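Translation initiation factor eIF2B subunit beta (Schizosaccharomyces pombe, PDB 5B04) forms part of the eIF2B complex, which catalyses the exchange of GDP for GTP on the gamma subunit of initiation factor eIF2. Local coordinates at residues 23-37 and 70-82. Residues are numbered along the deposited sequence; the frame is centred on the assembly and turned at random.
Sequences IADLKSRKVQGPFAV and TLVKAQPTEFSCG
E78 reaches from the turn before helix 79-102 into the loop between helices 17-27 and 34-51, where it meets R29, G33 and V37. Its CB and CG lie beside the methyls of V37, with E78 CG 4.1 Å from V37 CG2. The chain bends at chi2 (-82°), which brings the carboxylate round to the start of helix 34-51. There E78 OE1 accepts from G33 N, of the N-cap residue, at 3.2 Å in a nearly straight bond (170°). The N-H comes from the syn side, well out of the carboxylate plane. E78 OE1 also forms a long salt bridge with R29 NH1, 3.5 Å away. OE2 rests against the G33 backbone and V37 CG2. With an alanine here, the G33 N-H and the R29 guanidinium would probably each lose this acceptor.

In the first turn of helix 79-102, S80 OG donates to P34 O, in the carbonyl plane and on a lone pair (2.9 Å). V37 CG1 packs on C81 CB.

Q75 joins the other pair of helix ends. R29, with positive phi, closes helix 17-27 in a Schellman motif. Q75 NE2 donates to L26 O in that last turn (3.2 Å) and lies against R29 CG. Helices 17-27 and 57-74 run side by side here, their local axes 22° from parallel. A74 CB fits between I23 CG2 and L26 CB, while L71 CD2 meets I23 CG1 at 3.6 Å. K27 CG lies beside A74 O, and its NZ hydrogen-bonds to N300 and N303 of the neighbouring epsilon chain.

The contact thus ties together two helix-to-helix connections of the helical N-terminal region. Apolar packing and the S80–P34 bond join the helices, Q75 holds the end of helix 17-27, and E78 ties down the loop. Its carboxylate is probably ionised, and holds G33 and R29 to one oxygen.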
ATOM      1  N   ILE C  23      29.591 -34.555 -10.693  1.00 68.07           N
ATOM      2  CA  ILE C  23      29.240 -34.031 -12.010  1.00 66.45           C
ATOM      3  C   ILE C  23      28.076 -34.822 -12.597  1.00 56.70           C
ATOM      4  O   ILE C  23      27.138 -34.247 -13.146  1.00 57.19           O
ATOM      5  CB  ILE C  23      30.442 -34.075 -12.980  1.00 58.61           C
ATOM      6  CG1 ILE C  23      31.532 -33.103 -12.528  1.00 78.79           C
ATOM      7  CG2 ILE C  23      30.009 -33.725 -14.390  1.00 53.62           C
ATOM      8  CD1 ILE C  23      32.732 -33.055 -13.449  1.00 69.61           C
ATOM      9  N   ALA C  24      28.135 -36.142 -12.456  1.00 73.59           N
ATOM     10  CA  ALA C  24      27.078 -37.017 -12.950  1.00 80.38           C
ATOM     11  C   ALA C  24      25.751 -36.733 -12.254  1.00 76.37           C
ATOM     12  O   ALA C  24      24.713 -36.609 -12.904  1.00 76.78           O
ATOM     13  CB  ALA C  24      27.471 -38.474 -12.764  1.00 85.22           C
ATOM     14  N   ASP C  25      25.791 -36.626 -10.931  1.00 78.45           N
ATOM     15  CA  ASP C  25      24.584 -36.395 -10.146  1.00 90.52           C
ATOM     16  C   ASP C  25      24.074 -34.958 -10.278  1.00 81.17           C
ATOM     17  O   ASP C  25      22.905 -34.684 -10.009  1.00 73.84           O
ATOM     18  CB  ASP C  25      24.838 -36.733  -8.675  1.00 82.15           C
ATOM     19  CG  ASP C  25      24.850 -38.226  -8.412  1.00 90.78           C
ATOM     20  OD1 ASP C  25      24.054 -38.948  -9.049  1.00 92.55           O
ATOM     21  OD2 ASP C  25      25.652 -38.676  -7.567  1.00100.23           O
ATOM     22  N   LEU C  26      24.950 -34.046 -10.692  1.00 74.63           N
ATOM     23  CA  LEU C  26      24.553 -32.659 -10.921  1.00 64.37           C
ATOM     24  C   LEU C  26      23.818 -32.510 -12.249  1.00 67.93           C
ATOM     25  O   LEU C  26      22.853 -31.754 -12.353  1.00 83.11           O
ATOM     26  CB  LEU C  26      25.770 -31.730 -10.895  1.00 67.15           C
ATOM     27  CG  LEU C  26      26.231 -31.216  -9.530  1.00 68.08           C
ATOM     28  CD1 LEU C  26      27.475 -30.354  -9.677  1.00 63.36           C
ATOM     29  CD2 LEU C  26      25.117 -30.438  -8.846  1.00 57.08           C
ATOM     30  N   LYS C  27      24.284 -33.235 -13.261  1.00 71.43           N
ATOM     31  CA  LYS C  27      23.676 -33.187 -14.586  1.00 65.37           C
ATOM     32  C   LYS C  27      22.323 -33.892 -14.593  1.00 65.61           C
ATOM     33  O   LYS C  27      21.362 -33.405 -15.188  1.00 73.64           O
ATOM     34  CB  LYS C  27      24.609 -33.816 -15.622  1.00 56.06           C
ATOM     35  CG  LYS C  27      25.909 -33.053 -15.831  1.00 66.15           C
ATOM     36  CD  LYS C  27      27.024 -33.978 -16.300  1.00 71.21           C
ATOM     37  CE  LYS C  27      27.219 -33.922 -17.802  1.00 66.22           C
ATOM     38  NZ  LYS C  27      27.643 -32.570 -18.262  1.00 73.55           N
ATOM     39  N   SER C  28      22.253 -35.038 -13.921  1.00 66.88           N
ATOM     40  CA  SER C  28      21.014 -35.803 -13.829  1.00 57.04           C
ATOM     41  C   SER C  28      20.051 -35.173 -12.830  1.00 78.78           C
ATOM     42  O   SER C  28      18.887 -35.567 -12.742  1.00 83.13           O
ATOM     43  CB  SER C  28      21.305 -37.250 -13.430  1.00 67.55           C
ATOM     44  OG  SER C  28      21.771 -37.325 -12.094  1.00 58.42           O
ATOM     45  N   ARG C  29      20.557 -34.198 -12.077  1.00 82.10           N
ATOM     46  CA  ARG C  29      19.778 -33.460 -11.085  1.00 73.01           C
ATOM     47  C   ARG C  29      19.201 -34.364 -10.000  1.00 74.79           C
ATOM     48  O   ARG C  29      18.032 -34.241  -9.632  1.00 81.52           O
ATOM     49  CB  ARG C  29      18.660 -32.669 -11.767  1.00 69.88           C
ATOM     50  CG  ARG C  29      19.158 -31.448 -12.522  1.00 81.66           C
ATOM     51  CD  ARG C  29      18.018 -30.696 -13.180  1.00 67.61           C
ATOM     52  NE  ARG C  29      16.927 -30.429 -12.248  1.00 94.51           N
ATOM     53  CZ  ARG C  29      16.896 -29.404 -11.403  1.00 90.57           C
ATOM     54  NH1 ARG C  29      17.905 -28.544 -11.361  1.00 70.77           N
ATOM     55  NH2 ARG C  29      15.858 -29.241 -10.594  1.00 74.56           N
ATOM     56  N   LYS C  30      20.031 -35.268  -9.493  1.00 80.85           N
ATOM     57  CA  LYS C  30      19.674 -36.080  -8.337  1.00 88.80           C
ATOM     58  C   LYS C  30      20.048 -35.319  -7.071  1.00 88.72           C
ATOM     59  O   LYS C  30      19.299 -35.307  -6.094  1.00103.30           O
ATOM     60  CB  LYS C  30      20.373 -37.438  -8.387  1.00 84.69           C
ATOM     61  CG  LYS C  30      20.331 -38.216  -7.084  1.00101.39           C
ATOM     62  CD  LYS C  30      21.119 -39.508  -7.209  1.00106.28           C
ATOM     63  CE  LYS C  30      21.387 -40.134  -5.853  1.00100.08           C
ATOM     64  NZ  LYS C  30      22.269 -41.326  -5.973  1.00 68.04           N
ATOM     65  N   VAL C  31      21.217 -34.686  -7.096  1.00 74.81           N
ATOM     66  CA  VAL C  31      21.575 -33.718  -6.070  1.00 78.08           C
ATOM     67  C   VAL C  31      21.221 -32.323  -6.589  1.00 74.17           C
ATOM     68  O   VAL C  31      21.936 -31.737  -7.404  1.00 66.59           O
ATOM     69  CB  VAL C  31      23.074 -33.806  -5.669  1.00 62.18           C
ATOM     70  CG1 VAL C  31      23.977 -33.872  -6.892  1.00 85.63           C
ATOM     71  CG2 VAL C  31      23.461 -32.646  -4.760  1.00 72.27           C
ATOM     72  N   GLN C  32      20.086 -31.809  -6.132  1.00 74.79           N
ATOM     73  CA  GLN C  32      19.592 -30.523  -6.602  1.00 58.67           C
ATOM     74  C   GLN C  32      19.202 -29.632  -5.434  1.00 65.37           C
ATOM     75  O   GLN C  32      19.059 -30.099  -4.305  1.00 85.52           O
ATOM     76  CB  GLN C  32      18.398 -30.718  -7.537  1.00 63.33           C
ATOM     77  CG  GLN C  32      17.188 -31.340  -6.863  1.00 64.89           C
ATOM     78  CD  GLN C  32      15.952 -31.302  -7.738  1.00 77.25           C
ATOM     79  OE1 GLN C  32      16.010 -31.610  -8.928  1.00 72.80           O
ATOM     80  NE2 GLN C  32      14.824 -30.917  -7.152  1.00 88.30           N
ATOM     81  N   GLY C  33      19.024 -28.346  -5.713  1.00 68.99           N
ATOM     82  CA  GLY C  33      18.684 -27.389  -4.677  1.00 73.44           C
ATOM     83  C   GLY C  33      19.926 -26.773  -4.070  1.00 68.97           C
ATOM     84  O   GLY C  33      20.952 -27.441  -3.943  1.00 72.20           O
ATOM     85  N   PRO C  34      19.837 -25.491  -3.685  1.00 58.74           N
ATOM     86  CA  PRO C  34      20.953 -24.701  -3.152  1.00 65.95           C
ATOM     87  C   PRO C  34      21.704 -25.384  -2.011  1.00 64.55           C
ATOM     88  O   PRO C  34      22.928 -25.488  -2.068  1.00 58.23           O
ATOM     89  CB  PRO C  34      20.266 -23.427  -2.652  1.00 54.20           C
ATOM     90  CG  PRO C  34      19.056 -23.304  -3.504  1.00 67.54           C
ATOM     91  CD  PRO C  34      18.591 -24.707  -3.753  1.00 69.15           C
ATOM     92  N   PHE C  35      20.979 -25.850  -0.999  1.00 66.35           N
ATOM     93  CA  PHE C  35      21.609 -26.413   0.192  1.00 66.47           C
ATOM     94  C   PHE C  35      22.313 -27.738  -0.088  1.00 67.23           C
ATOM     95  O   PHE C  35      23.466 -27.927   0.297  1.00 63.87           O
ATOM     96  CB  PHE C  35      20.577 -26.600   1.304  1.00 55.85           C
ATOM     97  CG  PHE C  35      21.181 -26.940   2.635  1.00 52.14           C
ATOM     98  CD1 PHE C  35      21.733 -25.950   3.430  1.00 63.81           C
ATOM     99  CD2 PHE C  35      21.200 -28.248   3.092  1.00 61.72           C
ATOM    100  CE1 PHE C  35      22.294 -26.256   4.656  1.00 68.56           C
ATOM    101  CE2 PHE C  35      21.759 -28.560   4.318  1.00 56.89           C
ATOM    102  CZ  PHE C  35      22.306 -27.562   5.100  1.00 60.77           C
ATOM    103  N   ALA C  36      21.612 -28.654  -0.751  1.00 68.74           N
ATOM    104  CA  ALA C  36      22.169 -29.967  -1.061  1.00 64.32           C
ATOM    105  C   ALA C  36      23.411 -29.846  -1.939  1.00 65.14           C
ATOM    106  O   ALA C  36      24.427 -30.491  -1.683  1.00 70.66           O
ATOM    107  CB  ALA C  36      21.124 -30.838  -1.739  1.00 71.11           C
ATOM    108  N   VAL C  37      23.317 -29.014  -2.970  1.00 62.83           N
ATOM    109  CA  VAL C  37      24.434 -28.780  -3.877  1.00 53.40           C
ATOM    110  C   VAL C  37      25.629 -28.183  -3.136  1.00 64.17           C
ATOM    111  O   VAL C  37      26.769 -28.602  -3.343  1.00 70.52           O
ATOM    112  CB  VAL C  37      24.025 -27.851  -5.040  1.00 53.27           C
ATOM    113  CG1 VAL C  37      25.246 -27.339  -5.776  1.00 41.22           C
ATOM    114  CG2 VAL C  37      23.094 -28.579  -5.999  1.00 58.23           C
ATOM    115  N   THR C  70      34.463 -27.333 -13.861  1.00 77.86           N
ATOM    116  CA  THR C  70      33.655 -28.401 -14.442  1.00 88.67           C
ATOM    117  C   THR C  70      32.437 -28.719 -13.581  1.00 80.36           C
ATOM    118  O   THR C  70      31.404 -29.153 -14.091  1.00 79.76           O
ATOM    119  CB  THR C  70      34.475 -29.686 -14.648  1.00 84.91           C
ATOM    120  OG1 THR C  70      35.040 -30.105 -13.400  1.00 90.06           O
ATOM    121  CG2 THR C  70      35.587 -29.443 -15.651  1.00 84.01           C
ATOM    122  N   LEU C  71      32.563 -28.507 -12.274  1.00 73.34           N
ATOM    123  CA  LEU C  71      31.429 -28.666 -11.373  1.00 71.46           C
ATOM    124  C   LEU C  71      30.379 -27.599 -11.651  1.00 73.02           C
ATOM    125  O   LEU C  71      29.180 -27.843 -11.525  1.00 84.25           O
ATOM    126  CB  LEU C  71      31.877 -28.597  -9.912  1.00 70.61           C
ATOM    127  CG  LEU C  71      32.404 -29.893  -9.300  1.00 74.10           C
ATOM    128  CD1 LEU C  71      32.593 -29.727  -7.805  1.00 65.50           C
ATOM    129  CD2 LEU C  71      31.458 -31.042  -9.596  1.00 81.74           C
ATOM    130  N   VAL C  72      30.845 -26.413 -12.030  1.00 68.91           N
ATOM    131  CA  VAL C  72      29.958 -25.308 -12.371  1.00 63.03           C
ATOM    132  C   VAL C  72      29.170 -25.607 -13.642  1.00 70.20           C
ATOM    133  O   VAL C  72      27.952 -25.442 -13.680  1.00 77.60           O
ATOM    134  CB  VAL C  72      30.746 -23.992 -12.555  1.00 54.64           C
ATOM    135  CG1 VAL C  72      29.922 -22.971 -13.329  1.00 52.90           C
ATOM    136  CG2 VAL C  72      31.176 -23.435 -11.208  1.00 48.29           C
ATOM    137  N   LYS C  73      29.869 -26.064 -14.676  1.00 71.17           N
ATOM    138  CA  LYS C  73      29.254 -26.263 -15.984  1.00 71.25           C
ATOM    139  C   LYS C  73      28.451 -27.559 -16.060  1.00 63.10           C
ATOM    140  O   LYS C  73      27.784 -27.825 -17.059  1.00 71.84           O
ATOM    141  CB  LYS C  73      30.327 -26.242 -17.074  1.00 63.48           C
ATOM    142  CG  LYS C  73      31.370 -25.156 -16.864  1.00 86.58           C
ATOM    143  CD  LYS C  73      31.733 -24.444 -18.152  1.00114.21           C
ATOM    144  CE  LYS C  73      32.851 -23.439 -17.913  1.00115.70           C
ATOM    145  NZ  LYS C  73      34.089 -24.102 -17.414  1.00102.81           N
ATOM    146  N   ALA C  74      28.515 -28.362 -15.002  1.00 53.57           N
ATOM    147  CA  ALA C  74      27.699 -29.568 -14.916  1.00 57.47           C
ATOM    148  C   ALA C  74      26.231 -29.182 -14.787  1.00 67.42           C
ATOM    149  O   ALA C  74      25.365 -29.737 -15.463  1.00 68.26           O
ATOM    150  CB  ALA C  74      28.134 -30.430 -13.743  1.00 58.76           C
ATOM    151  N   GLN C  75      25.968 -28.219 -13.909  1.00 78.32           N
ATOM    152  CA  GLN C  75      24.632 -27.667 -13.727  1.00 67.38           C
ATOM    153  C   GLN C  75      24.754 -26.193 -13.356  1.00 70.08           C
ATOM    154  O   GLN C  75      24.784 -25.844 -12.176  1.00 74.58           O
ATOM    155  CB  GLN C  75      23.864 -28.438 -12.652  1.00 68.44           C
ATOM    156  CG  GLN C  75      22.379 -28.135 -12.623  1.00 64.99           C
ATOM    157  CD  GLN C  75      21.711 -28.395 -13.957  1.00 60.93           C
ATOM    158  OE1 GLN C  75      21.449 -27.467 -14.723  1.00 63.74           O
ATOM    159  NE2 GLN C  75      21.435 -29.662 -14.246  1.00 55.09           N
ATOM    160  N   PRO C  76      24.822 -25.321 -14.375  1.00 75.51           N
ATOM    161  CA  PRO C  76      25.204 -23.909 -14.237  1.00 75.39           C
ATOM    162  C   PRO C  76      24.230 -23.042 -13.437  1.00 71.06           C
ATOM    163  O   PRO C  76      24.627 -21.966 -12.989  1.00 61.54           O
ATOM    164  CB  PRO C  76      25.271 -23.429 -15.691  1.00 68.92           C
ATOM    165  CG  PRO C  76      24.336 -24.322 -16.420  1.00 77.42           C
ATOM    166  CD  PRO C  76      24.476 -25.663 -15.765  1.00 80.11           C
ATOM    167  N   THR C  77      22.991 -23.489 -13.259  1.00 78.11           N
ATOM    168  CA  THR C  77      22.003 -22.679 -12.551  1.00 61.40           C
ATOM    169  C   THR C  77      21.901 -23.046 -11.074  1.00 55.12           C
ATOM    170  O   THR C  77      21.044 -22.529 -10.357  1.00 71.72           O
ATOM    171  CB  THR C  77      20.612 -22.796 -13.195  1.00 57.41           C
ATOM    172  OG1 THR C  77      20.270 -24.178 -13.357  1.00 76.10           O
ATOM    173  CG2 THR C  77      20.601 -22.112 -14.553  1.00 41.16           C
ATOM    174  N   GLU C  78      22.772 -23.943 -10.624  1.00 56.31           N
ATOM    175  CA  GLU C  78      22.902 -24.232  -9.201  1.00 62.49           C
ATOM    176  C   GLU C  78      24.092 -23.454  -8.652  1.00 51.84           C
ATOM    177  O   GLU C  78      25.136 -24.025  -8.341  1.00 58.34           O
ATOM    178  CB  GLU C  78      23.070 -25.734  -8.957  1.00 58.06           C
ATOM    179  CG  GLU C  78      21.879 -26.574  -9.398  1.00 57.66           C
ATOM    180  CD  GLU C  78      20.760 -26.599  -8.372  1.00 67.58           C
ATOM    181  OE1 GLU C  78      19.702 -27.199  -8.659  1.00 64.49           O
ATOM    182  OE2 GLU C  78      20.938 -26.025  -7.276  1.00 70.79           O
ATOM    183  N   PHE C  79      23.911 -22.141  -8.539  1.00 58.62           N
ATOM    184  CA  PHE C  79      24.998 -21.210  -8.241  1.00 56.02           C
ATOM    185  C   PHE C  79      25.660 -21.444  -6.886  1.00 58.69           C
ATOM    186  O   PHE C  79      26.764 -20.955  -6.643  1.00 62.33           O
ATOM    187  CB  PHE C  79      24.479 -19.773  -8.310  1.00 59.61           C
ATOM    188  CG  PHE C  79      23.757 -19.450  -9.587  1.00 46.73           C
ATOM    189  CD1 PHE C  79      22.391 -19.652  -9.696  1.00 52.73           C
ATOM    190  CD2 PHE C  79      24.444 -18.946 -10.677  1.00 47.84           C
ATOM    191  CE1 PHE C  79      21.724 -19.358 -10.869  1.00 56.86           C
ATOM    192  CE2 PHE C  79      23.782 -18.648 -11.854  1.00 46.44           C
ATOM    193  CZ  PHE C  79      22.421 -18.854 -11.950  1.00 53.07           C
ATOM    194  N   SER C  80      24.988 -22.183  -6.010  1.00 52.04           N
ATOM    195  CA  SER C  80      25.535 -22.493  -4.694  1.00 63.63           C
ATOM    196  C   SER C  80      26.829 -23.296  -4.812  1.00 71.89           C
ATOM    197  O   SER C  80      27.714 -23.188  -3.963  1.00 80.54           O
ATOM    198  CB  SER C  80      24.511 -23.256  -3.853  1.00 52.94           C
ATOM    199  OG  SER C  80      24.019 -24.387  -4.549  1.00 63.17           O
ATOM    200  N   CYS C  81      26.930 -24.095  -5.870  1.00 56.14           N
ATOM    201  CA  CYS C  81      28.142 -24.861  -6.147  1.00 55.62           C
ATOM    202  C   CYS C  81      29.332 -23.935  -6.358  1.00 59.66           C
ATOM    203  O   CYS C  81      30.339 -24.032  -5.656  1.00 67.64           O
ATOM    204  CB  CYS C  81      27.951 -25.749  -7.378  1.00 67.74           C
ATOM    205  SG  CYS C  81      29.401 -26.735  -7.824  1.00 58.22           S
ATOM    206  N   GLY C  82      29.205 -23.038  -7.331  1.00 42.62           N
ATOM    207  CA  GLY C  82      30.260 -22.096  -7.654  1.00 45.77           C
ATOM    208  C   GLY C  82      30.628 -21.201  -6.488  1.00 60.73           C
ATOM    209  O   GLY C  82      31.784 -20.809  -6.340  1.00 61.67           O
TER